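Local coordinates for amine Dehydrogenase (Pseudomonas putida, PDB 1JMX), which probably oxidises primary amines as part of a quinohemoprotein dehydrogenase, its two covalently bound c-type hemes passing the electrons on, at residues L7-C12 with D22-I27; K32-W37 with Y63-Q68; L315-E320 with G345-A350. All blocks are in the same frame, centred on the assembly; numbering follows the deposited sequence.

How the contacts relate
From the N terminus, contact 1 comes first: 7-12, on helix 4-12, meets 22-27 after a short loop that carries the rest of the first heme-binding motif. Contact 2 follows in series and closes the loop made by helices 34-48 and 54-67, bringing the end of the second back to the start of the first. The two touch: Gln68 probably bonds to Ile27, and Leu8 packs on Tyr63, so they form one continuous packed region of the heme-binding domain. Contact 3, again in series, lies about 46 Å from contact 2 between centres, in a separate beta domain, where the turn 315-318, between the two outermost strands 313-314 and 319-327, packs on inner strand 345-351. None nests or crosses.

Contact 1: residues L7-C12 with D22-I27; sequences LLQNKC and DTYSRI. With HEC (heme c), chain F.
This is an apolar contact without a hydrogen bond across it, in the cytochrome c-like domain, where helix 4-12 ends at a heme and the chain comes back beneath it as the segment 22-27, loop apart from a short, weakly bonded strand at 23-24. Leu8 points toward that segment and divides its two methyls: CD1 meets the edge of the Tyr24 ring, near its plane, 3.9 Å from Tyr24 CE2, and also lies against the backbone O of Asp22, while CD2 touches Ile27 CG2 at 4.1 Å. The Tyr24 ring reaches on to the next helical residue, its OH coming to 3.1 Å from Gln9 CB. One turn along, Cys12 CB packs on Ile27 CD1 at 3.8 Å.

Cys12 is the first cysteine of a Cys-X-X-Cys-His heme motif. Its SG, anti to the carbonyl carbon (chi1 -40°), is bonded covalently to CAB of the heme at 1.8 Å. Ile27 lies against the same porphyrin, with CG1 3.5 Å from heme CHB, and also touches His16, the axial ligand of this iron; Ser25 O accepts from His16 ND1 and so helps fix the imidazole's rotation. The bent chain of Arg26 carries NH2 to the propionate oxygen O1A of the heme at 2.9 Å, a weak bond by its angle, and NH1 forms a salt bridge with Glu118. Arg26 NE and Ser25 OG bond to Asp118 of a neighbouring subunit. The chemistry thus changes along the segment: Ile27 lies as hydrocarbon against the porphyrin near the thioether, whereas Arg26 is likely to offset the negative charge of a propionate.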
loop_
_atom_site.group_PDB
_atom_site.type_symbol
_atom_site.label_atom_id
_atom_site.label_comp_id
_atom_site.label_asym_id
_atom_site.label_seq_id
_atom_site.Cartn_x
_atom_site.Cartn_y
_atom_site.Cartn_z
ATOM N N LEU A 7 31.885 13.628 -1.481
ATOM C CA LEU A 7 30.730 13.195 -2.275
ATOM C C LEU A 7 29.483 13.937 -1.808
ATOM O O LEU A 7 28.613 14.275 -2.604
ATOM C CB LEU A 7 30.505 11.689 -2.137
ATOM C CG LEU A 7 31.211 10.777 -3.138
ATOM C CD1 LEU A 7 30.962 9.322 -2.780
ATOM C CD2 LEU A 7 30.713 11.072 -4.537
ATOM N N LEU A 8 29.401 14.162 -0.504
ATOM C CA LEU A 8 28.290 14.885 0.101
ATOM C C LEU A 8 28.163 16.258 -0.539
ATOM O O LEU A 8 27.068 16.716 -0.850
ATOM C CB LEU A 8 28.545 15.085 1.593
ATOM C CG LEU A 8 27.693 14.325 2.595
ATOM C CD1 LEU A 8 27.976 14.895 3.971
ATOM C CD2 LEU A 8 26.221 14.461 2.250
ATOM N N GLN A 9 29.297 16.926 -0.701
ATOM C CA GLN A 9 29.325 18.248 -1.301
ATOM C C GLN A 9 29.120 18.239 -2.820
ATOM O O GLN A 9 28.302 18.988 -3.335
ATOM C CB GLN A 9 30.638 18.934 -0.945
ATOM C CG GLN A 9 30.715 20.380 -1.363
ATOM C CD GLN A 9 31.853 20.611 -2.316
ATOM O OE1 GLN A 9 31.741 20.329 -3.511
ATOM N NE2 GLN A 9 32.974 21.080 -1.792
ATOM N N ASN A 10 29.855 17.385 -3.525
ATOM C CA ASN A 10 29.774 17.287 -4.986
ATOM C C ASN A 10 28.397 16.899 -5.521
ATOM O O ASN A 10 28.025 17.288 -6.630
ATOM C CB ASN A 10 30.757 16.233 -5.522
ATOM C CG ASN A 10 32.211 16.668 -5.453
ATOM O OD1 ASN A 10 32.571 17.676 -4.817
ATOM N ND2 ASN A 10 33.073 15.884 -6.098
ATOM N N LYS A 11 27.664 16.102 -4.748
ATOM C CA LYS A 11 26.367 15.596 -5.176
ATOM C C LYS A 11 25.110 16.167 -4.530
ATOM O O LYS A 11 24.030 16.090 -5.109
ATOM C CB LYS A 11 26.357 14.077 -4.997
ATOM C CG LYS A 11 27.394 13.329 -5.827
ATOM C CD LYS A 11 26.931 13.153 -7.256
ATOM C CE LYS A 11 27.975 12.452 -8.091
ATOM N NZ LYS A 11 27.507 12.291 -9.495
ATOM N N CYS A 12 25.241 16.730 -3.338
ATOM C CA CYS A 12 24.075 17.248 -2.618
ATOM C C CYS A 12 24.019 18.773 -2.562
ATOM O O CYS A 12 22.932 19.357 -2.526
ATOM C CB CYS A 12 24.032 16.644 -1.201
ATOM S SG CYS A 12 24.514 14.886 -1.319
ATOM N N ASP A 22 31.412 20.121 6.670
ATOM C CA ASP A 22 30.737 18.956 6.105
ATOM C C ASP A 22 29.291 18.706 6.531
ATOM O O ASP A 22 28.800 17.586 6.419
ATOM C CB ASP A 22 31.605 17.704 6.298
ATOM C CG ASP A 22 33.018 17.880 5.738
ATOM O OD1 ASP A 22 33.157 18.397 4.602
ATOM O OD2 ASP A 22 33.990 17.521 6.444
ATOM N N THR A 23 28.615 19.752 7.009
ATOM C CA THR A 23 27.209 19.640 7.401
ATOM C C THR A 23 26.374 20.410 6.380
ATOM O O THR A 23 26.814 21.424 5.847
ATOM C CB THR A 23 26.920 20.147 8.836
ATOM O OG1 THR A 23 27.127 21.556 8.912
ATOM C CG2 THR A 23 27.823 19.455 9.842
ATOM N N TYR A 24 25.201 19.878 6.060
ATOM C CA TYR A 24 24.316 20.487 5.077
ATOM C C TYR A 24 22.902 20.560 5.604
ATOM O O TYR A 24 22.546 19.863 6.546
ATOM C CB TYR A 24 24.363 19.687 3.771
ATOM C CG TYR A 24 25.745 19.663 3.172
ATOM C CD1 TYR A 24 26.175 20.687 2.333
ATOM C CD2 TYR A 24 26.666 18.677 3.533
ATOM C CE1 TYR A 24 27.486 20.741 1.881
ATOM C CE2 TYR A 24 27.974 18.721 3.086
ATOM C CZ TYR A 24 28.380 19.760 2.264
ATOM O OH TYR A 24 29.684 19.836 1.839
ATOM N N SER A 25 22.096 21.425 5.012
ATOM C CA SER A 25 20.724 21.566 5.452
ATOM C C SER A 25 19.977 20.251 5.227
ATOM O O SER A 25 20.238 19.540 4.253
ATOM C CB SER A 25 20.036 22.711 4.710
ATOM O OG SER A 25 19.964 22.443 3.326
ATOM N N ARG A 26 19.081 19.930 6.159
ATOM C CA ARG A 26 18.268 18.716 6.117
ATOM C C ARG A 26 19.076 17.467 6.447
ATOM O O ARG A 26 18.851 16.836 7.474
ATOM C CB ARG A 26 17.573 18.585 4.752
ATOM C CG ARG A 26 16.802 19.846 4.363
ATOM C CD ARG A 26 15.550 20.018 5.203
ATOM N NE ARG A 26 14.470 19.296 4.546
ATOM C CZ ARG A 26 13.737 18.345 5.098
ATOM N NH1 ARG A 26 13.914 17.978 6.353
ATOM N NH2 ARG A 26 12.900 17.672 4.340
ATOM N N ILE A 27 20.069 17.177 5.609
ATOM C CA ILE A 27 20.944 16.010 5.744
ATOM C C ILE A 27 21.555 15.784 7.120
ATOM O O ILE A 27 21.513 14.671 7.641
ATOM C CB ILE A 27 22.074 16.063 4.694
ATOM C CG1 ILE A 27 21.458 16.129 3.295
ATOM C CG2 ILE A 27 22.992 14.845 4.822
ATOM C CD1 ILE A 27 22.460 16.337 2.193
HETATM FE FE HEC F . 17.981 16.151 -1.023
HETATM C CHA HEC F . 15.270 16.615 0.927
HETATM C CHB HEC F . 19.335 14.127 1.322
HETATM C CHC HEC F . 20.733 15.705 -2.994
HETATM C CHD HEC F . 16.619 18.214 -3.404
HETATM N NA HEC F . 17.423 15.511 0.742
HETATM C C1A HEC F . 16.265 15.794 1.417
HETATM C C2A HEC F . 16.228 15.122 2.709
HETATM C C3A HEC F . 17.371 14.427 2.810
HETATM C C4A HEC F . 18.112 14.665 1.591
HETATM C CMA HEC F . 17.795 13.563 3.981
HETATM C CAA HEC F . 15.108 15.205 3.721
HETATM C CBA HEC F . 14.197 14.010 3.552
HETATM C CGA HEC F . 13.032 14.004 4.524
HETATM O O1A HEC F . 12.909 14.928 5.344
HETATM O O2A HEC F . 12.228 13.055 4.461
HETATM N NB HEC F . 19.657 15.140 -0.878
HETATM C C1B HEC F . 20.076 14.331 0.181
HETATM C C2B HEC F . 21.359 13.747 -0.022
HETATM C C3B HEC F . 21.765 14.205 -1.244
HETATM C C4B HEC F . 20.708 15.054 -1.775
HETATM C CMB HEC F . 22.108 12.814 0.953
HETATM C CAB HEC F . 23.105 13.851 -1.859
HETATM C CBB HEC F . 23.239 12.542 -2.643
HETATM N NC HEC F . 18.547 16.814 -2.813
HETATM C C1C HEC F . 19.729 16.525 -3.484
HETATM C C2C HEC F . 19.795 17.188 -4.762
HETATM C C3C HEC F . 18.668 17.896 -4.880
HETATM C C4C HEC F . 17.875 17.659 -3.669
HETATM C CMC HEC F . 20.951 17.092 -5.757
HETATM C CAC HEC F . 18.434 18.943 -5.958
HETATM C CBC HEC F . 17.881 18.582 -7.323
HETATM N ND HEC F . 16.296 17.196 -1.210
HETATM C C1D HEC F . 15.875 17.997 -2.249
HETATM C C2D HEC F . 14.557 18.588 -1.984
HETATM C C3D HEC F . 14.206 18.113 -0.754
HETATM C C4D HEC F . 15.276 17.273 -0.302
HETATM C CMD HEC F . 13.763 19.528 -2.898
HETATM C CAD HEC F . 12.933 18.384 0.045
HETATM C CBD HEC F . 11.738 17.504 -0.288
HETATM C CGD HEC F . 12.014 16.031 -0.106
HETATM O O1D HEC F . 12.142 15.317 -1.103
HETATM O O2D HEC F . 12.103 15.567 1.041
#

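Contact 2: residues K32-W37 with Y63-Q68; sequences KTPEGW and YLADKQ
Leu64, Ala65 and Gln68 of helix 54-67 and its end receive the indole of Trp37, in a pairing of two successive helices within the cytochrome c-like heme domain. Thr33 is the N-cap of the other helix, 34-48, its OG1 accepting a weak bond from Gly36 N.

Leu64 lays its CB over the five-membered ring of Trp37, a CH-pi contact 3.8 Å from the ring centroid and 12° off the normal; the two side chains cross at about a right angle. Lys32 CD covers the opposite face, so the indole is sandwiched between aliphatic carbons. Lys32 runs on past the ring to its NZ, which bonds to Gln30 and Gln112 near the second heme, while Trp37 itself belongs to the pocket of the first.

Ala65 comes next, where the backbones are close enough for its CB to meet Pro34 CG at 4.0 Å. Its carbonyl O shares a water with Lys32 O, the water donating to both, and its CB also packs on Tyr233 of the neighbouring barrel.

At Gln68 the chain leaves the helix. With CG anti to the carbonyl carbon and a bend at chi2, its amide turns in beside the indole, steeply inclined to it. NE2 lies 3.4 Å from Trp37 CZ2 and donates to Ile27 O and Gln30 O. The carbonyl O of Gln68 accepts twice, from opposite faces of its plane. Lys32 N reaches it at 3.2 Å. Trp37 NE1 does so at 2.9 Å, almost straight at 166°, with the oxygen only 3° out of the indole plane.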
loop_
_atom_site.group_PDB
_atom_site.type_symbol
_atom_site.label_atom_id
_atom_site.label_comp_id
_atom_site.label_asym_id
_atom_site.label_seq_id
_atom_site.Cartn_x
_atom_site.Cartn_y
_atom_site.Cartn_z
ATOM N N LYS A 32 18.906 8.013 10.665
ATOM C CA LYS A 32 18.122 6.894 10.143
ATOM C C LYS A 32 18.954 5.611 10.081
ATOM O O LYS A 32 20.169 5.618 10.315
ATOM C CB LYS A 32 17.635 7.196 8.714
ATOM C CG LYS A 32 17.257 8.640 8.409
ATOM C CD LYS A 32 17.107 8.826 6.904
ATOM C CE LYS A 32 16.999 10.291 6.506
ATOM N NZ LYS A 32 15.626 10.800 6.560
ATOM N N THR A 33 18.286 4.518 9.724
ATOM C CA THR A 33 18.935 3.221 9.575
ATOM C C THR A 33 19.625 3.232 8.207
ATOM O O THR A 33 19.427 4.162 7.422
ATOM C CB THR A 33 17.891 2.062 9.594
ATOM O OG1 THR A 33 16.996 2.193 8.482
ATOM C CG2 THR A 33 17.097 2.064 10.893
ATOM N N PRO A 34 20.474 2.226 7.921
ATOM C CA PRO A 34 21.173 2.147 6.630
ATOM C C PRO A 34 20.207 2.149 5.434
ATOM O O PRO A 34 20.454 2.826 4.434
ATOM C CB PRO A 34 21.929 0.827 6.741
ATOM C CG PRO A 34 22.286 0.792 8.190
ATOM C CD PRO A 34 20.999 1.212 8.856
ATOM N N GLU A 35 19.109 1.402 5.537
ATOM C CA GLU A 35 18.135 1.374 4.448
ATOM C C GLU A 35 17.320 2.659 4.403
ATOM O O GLU A 35 16.744 2.984 3.377
ATOM C CB GLU A 35 17.218 0.135 4.469
ATOM C CG GLU A 35 17.020 -0.574 5.787
ATOM C CD GLU A 35 18.239 -1.349 6.235
ATOM O OE1 GLU A 35 18.786 -0.999 7.287
ATOM O OE2 GLU A 35 18.659 -2.292 5.543
ATOM N N GLY A 36 17.273 3.376 5.523
ATOM C CA GLY A 36 16.562 4.639 5.571
ATOM C C GLY A 36 17.351 5.648 4.749
ATOM O O GLY A 36 16.791 6.376 3.924
ATOM N N TRP A 37 18.665 5.672 4.958
ATOM C CA TRP A 37 19.534 6.571 4.210
ATOM C C TRP A 37 19.483 6.253 2.723
ATOM O O TRP A 37 19.374 7.166 1.907
ATOM C CB TRP A 37 20.971 6.541 4.741
ATOM C CG TRP A 37 21.128 7.372 5.976
ATOM C CD1 TRP A 37 21.462 6.937 7.222
ATOM C CD2 TRP A 37 20.895 8.780 6.090
ATOM N NE1 TRP A 37 21.445 7.986 8.110
ATOM C CE2 TRP A 37 21.103 9.129 7.442
ATOM C CE3 TRP A 37 20.527 9.785 5.180
ATOM C CZ2 TRP A 37 20.954 10.439 7.910
ATOM C CZ3 TRP A 37 20.378 11.090 5.647
ATOM C CH2 TRP A 37 20.592 11.402 7.001
ATOM N N TYR A 63 28.651 6.233 4.851
ATOM C CA TYR A 63 29.066 7.448 5.538
ATOM C C TYR A 63 27.970 8.014 6.436
ATOM O O TYR A 63 28.200 8.312 7.606
ATOM C CB TYR A 63 29.509 8.514 4.520
ATOM C CG TYR A 63 29.921 9.820 5.159
ATOM C CD1 TYR A 63 29.071 10.933 5.145
ATOM C CD2 TYR A 63 31.142 9.934 5.830
ATOM C CE1 TYR A 63 29.426 12.121 5.790
ATOM C CE2 TYR A 63 31.507 11.121 6.479
ATOM C CZ TYR A 63 30.644 12.207 6.459
ATOM O OH TYR A 63 30.995 13.361 7.124
ATOM N N LEU A 64 26.770 8.143 5.892
ATOM C CA LEU A 64 25.657 8.699 6.652
ATOM C C LEU A 64 25.107 7.758 7.724
ATOM O O LEU A 64 24.713 8.202 8.792
ATOM C CB LEU A 64 24.562 9.148 5.691
ATOM C CG LEU A 64 25.046 10.248 4.746
ATOM C CD1 LEU A 64 24.094 10.405 3.583
ATOM C CD2 LEU A 64 25.213 11.548 5.520
ATOM N N ALA A 65 25.140 6.457 7.455
ATOM C CA ALA A 65 24.649 5.459 8.396
ATOM C C ALA A 65 25.516 5.396 9.658
ATOM O O ALA A 65 25.020 5.127 10.745
ATOM C CB ALA A 65 24.578 4.095 7.722
ATOM N N ASP A 66 26.811 5.638 9.501
ATOM C CA ASP A 66 27.743 5.630 10.623
ATOM C C ASP A 66 27.664 6.940 11.391
ATOM O O ASP A 66 27.566 6.935 12.611
ATOM C CB ASP A 66 29.178 5.427 10.134
ATOM C CG ASP A 66 29.484 3.993 9.754
ATOM O OD1 ASP A 66 28.567 3.204 9.431
ATOM O OD2 ASP A 66 30.675 3.650 9.768
ATOM N N LYS A 67 27.706 8.060 10.671
ATOM C CA LYS A 67 27.643 9.393 11.280
ATOM C C LYS A 67 26.306 9.681 11.964
ATOM O O LYS A 67 26.259 10.166 13.102
ATOM C CB LYS A 67 27.900 10.472 10.219
ATOM C CG LYS A 67 29.215 11.218 10.380
ATOM C CD LYS A 67 30.405 10.245 10.394
ATOM C CE LYS A 67 30.411 9.321 9.163
ATOM N NZ LYS A 67 31.394 8.176 9.203
ATOM N N GLN A 68 25.221 9.395 11.251
ATOM C CA GLN A 68 23.878 9.639 11.756
ATOM C C GLN A 68 22.999 8.397 11.738
ATOM O O GLN A 68 22.092 8.260 10.919
ATOM C CB GLN A 68 23.239 10.768 10.956
ATOM C CG GLN A 68 23.938 12.106 11.140
ATOM C CD GLN A 68 23.928 12.932 9.879
ATOM O OE1 GLN A 68 24.929 13.557 9.528
ATOM N NE2 GLN A 68 22.807 12.927 9.177
HETATM O O HOH W 1 22.384 3.833 10.259
#

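Contact 3: residues L315-E320 with G345-A350; sequences LGAGVE and GQREVA
Apolar contact first: Leu315 and Val349 lie side by side and point the same way, with Leu315 CD2 only 3.5 Å from Val349 CG1. Leu315 also packs on Leu334 and Ala336, so it lies between strands 345-351 and 331-338, which stand near opposite ends of the strand order of one sheet.

The van der Waals contacts of the Arg347 chain form a second group. Its CB lies 3.2 Å from the backbone O of Leu315, and further out its CD rests 3.8 Å from Gly316 CA. Val319 CG2 comes in at the edge of the guanidinium, near its plane, 3.5 Å from Arg347 NH1.

The backbone makes the bed for this side chain. Gly316 to Val319 form a type II beta turn, closed by the bond from Val319 N to Gly316 O, with Gly318 at the i+2 position, where phi is positive. Gly316 has its own reason to be glycine: at its backbone angles a CB would be jammed against the preceding carbonyl, and it would run into Arg347 CD. The turn links edge strand 313-314 to the other outermost strand, 319-327, in a mixed sheet of the third domain, assigned to the E-set clan, consistent with an immunoglobulin-like fold. Segment 345-350 neighbours strand 313-314 and bonds on its other side to strand 354-362.

Polar contact is thin, for no hydrogen bond crosses between the segments. Arg347, bent at chi2 (-68°), turns a face of its guanidinium to the Ala317 peptide, but the closest approach there is too short to be trusted. Cutting Arg347 back to an alanine would remove CD and the guanidinium, which is likely to uncover Gly316 CA and leave Val319 CG2 without its neighbour. Leu315 O, buried beneath Arg347 CB and CG, has no hydrogen-bonding partner in the model.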
loop_
_atom_site.group_PDB
_atom_site.type_symbol
_atom_site.label_atom_id
_atom_site.label_comp_id
_atom_site.label_asym_id
_atom_site.label_seq_id
_atom_site.Cartn_x
_atom_site.Cartn_y
_atom_site.Cartn_z
ATOM N N LEU A 315 19.244 -34.221 29.581
ATOM C CA LEU A 315 18.007 -33.685 29.028
ATOM C C LEU A 315 16.832 -33.648 29.998
ATOM O O LEU A 315 15.697 -33.473 29.568
ATOM C CB LEU A 315 17.609 -34.469 27.779
ATOM C CG LEU A 315 18.669 -34.636 26.690
ATOM C CD1 LEU A 315 18.005 -35.244 25.458
ATOM C CD2 LEU A 315 19.326 -33.294 26.358
ATOM N N GLY A 316 17.096 -33.833 31.290
ATOM C CA GLY A 316 16.034 -33.795 32.287
ATOM C C GLY A 316 15.361 -35.112 32.660
ATOM O O GLY A 316 15.558 -36.141 32.016
ATOM N N ALA A 317 14.518 -35.050 33.690
ATOM C CA ALA A 317 13.780 -36.206 34.212
ATOM C C ALA A 317 12.905 -36.986 33.223
ATOM O O ALA A 317 11.992 -36.441 32.625
ATOM C CB ALA A 317 12.936 -35.771 35.409
ATOM N N GLY A 318 13.157 -38.283 33.094
ATOM C CA GLY A 318 12.357 -39.100 32.201
ATOM C C GLY A 318 12.883 -39.201 30.789
ATOM O O GLY A 318 12.344 -39.954 29.970
ATOM N N VAL A 319 13.950 -38.459 30.501
ATOM C CA VAL A 319 14.546 -38.476 29.172
ATOM C C VAL A 319 15.914 -39.149 29.253
ATOM O O VAL A 319 16.768 -38.762 30.054
ATOM C CB VAL A 319 14.658 -37.045 28.593
ATOM C CG1 VAL A 319 15.127 -37.094 27.139
ATOM C CG2 VAL A 319 13.315 -36.340 28.698
ATOM N N GLU A 320 16.115 -40.143 28.395
ATOM C CA GLU A 320 17.347 -40.926 28.360
ATOM C C GLU A 320 18.210 -40.716 27.116
ATOM O O GLU A 320 17.724 -40.844 25.991
ATOM C CB GLU A 320 16.997 -42.415 28.469
ATOM C CG GLU A 320 18.206 -43.344 28.440
ATOM C CD GLU A 320 17.829 -44.823 28.443
ATOM O OE1 GLU A 320 16.703 -45.160 28.001
ATOM O OE2 GLU A 320 18.672 -45.649 28.877
ATOM N N GLY A 345 6.154 -31.796 30.430
ATOM C CA GLY A 345 6.641 -30.516 30.915
ATOM C C GLY A 345 7.974 -30.163 30.292
ATOM O O GLY A 345 8.581 -30.984 29.600
ATOM N N GLN A 346 8.441 -28.945 30.544
ATOM C CA GLN A 346 9.712 -28.498 29.991
ATOM C C GLN A 346 10.891 -29.037 30.819
ATOM O O GLN A 346 10.800 -29.200 32.036
ATOM C CB GLN A 346 9.765 -26.959 29.899
ATOM C CG GLN A 346 8.702 -26.295 28.992
ATOM C CD GLN A 346 9.113 -26.163 27.510
ATOM O OE1 GLN A 346 10.286 -26.324 27.146
ATOM N NE2 GLN A 346 8.135 -25.852 26.653
ATOM N N ARG A 347 11.998 -29.311 30.143
ATOM C CA ARG A 347 13.200 -29.829 30.797
ATOM C C ARG A 347 14.363 -28.880 30.573
ATOM O O ARG A 347 14.586 -28.415 29.452
ATOM C CB ARG A 347 13.563 -31.199 30.225
ATOM C CG ARG A 347 12.515 -32.257 30.498
ATOM C CD ARG A 347 12.461 -32.582 31.983
ATOM N NE ARG A 347 11.153 -33.072 32.399
ATOM C CZ ARG A 347 10.549 -34.151 31.912
ATOM N NH1 ARG A 347 11.122 -34.897 30.978
ATOM N NH2 ARG A 347 9.344 -34.470 32.348
ATOM N N GLU A 348 15.081 -28.552 31.637
ATOM C CA GLU A 348 16.218 -27.677 31.469
ATOM C C GLU A 348 17.343 -28.530 30.942
ATOM O O GLU A 348 17.867 -29.380 31.655
ATOM C CB GLU A 348 16.618 -27.009 32.780
ATOM C CG GLU A 348 16.634 -25.474 32.702
ATOM C CD GLU A 348 17.633 -24.908 31.672
ATOM O OE1 GLU A 348 17.644 -25.352 30.488
ATOM O OE2 GLU A 348 18.405 -23.989 32.046
ATOM N N VAL A 349 17.643 -28.363 29.657
ATOM C CA VAL A 349 18.714 -29.114 29.003
ATOM C C VAL A 349 20.076 -28.570 29.430
ATOM O O VAL A 349 20.205 -27.391 29.761
ATOM C CB VAL A 349 18.577 -29.039 27.460
ATOM C CG1 VAL A 349 19.695 -29.795 26.777
ATOM C CG2 VAL A 349 17.233 -29.613 27.031
ATOM N N ALA A 350 21.082 -29.444 29.451
ATOM C CA ALA A 350 22.434 -29.052 29.834
ATOM C C ALA A 350 23.511 -29.917 29.197
ATOM O O ALA A 350 23.276 -31.079 28.859
ATOM C CB ALA A 350 22.580 -29.089 31.349
#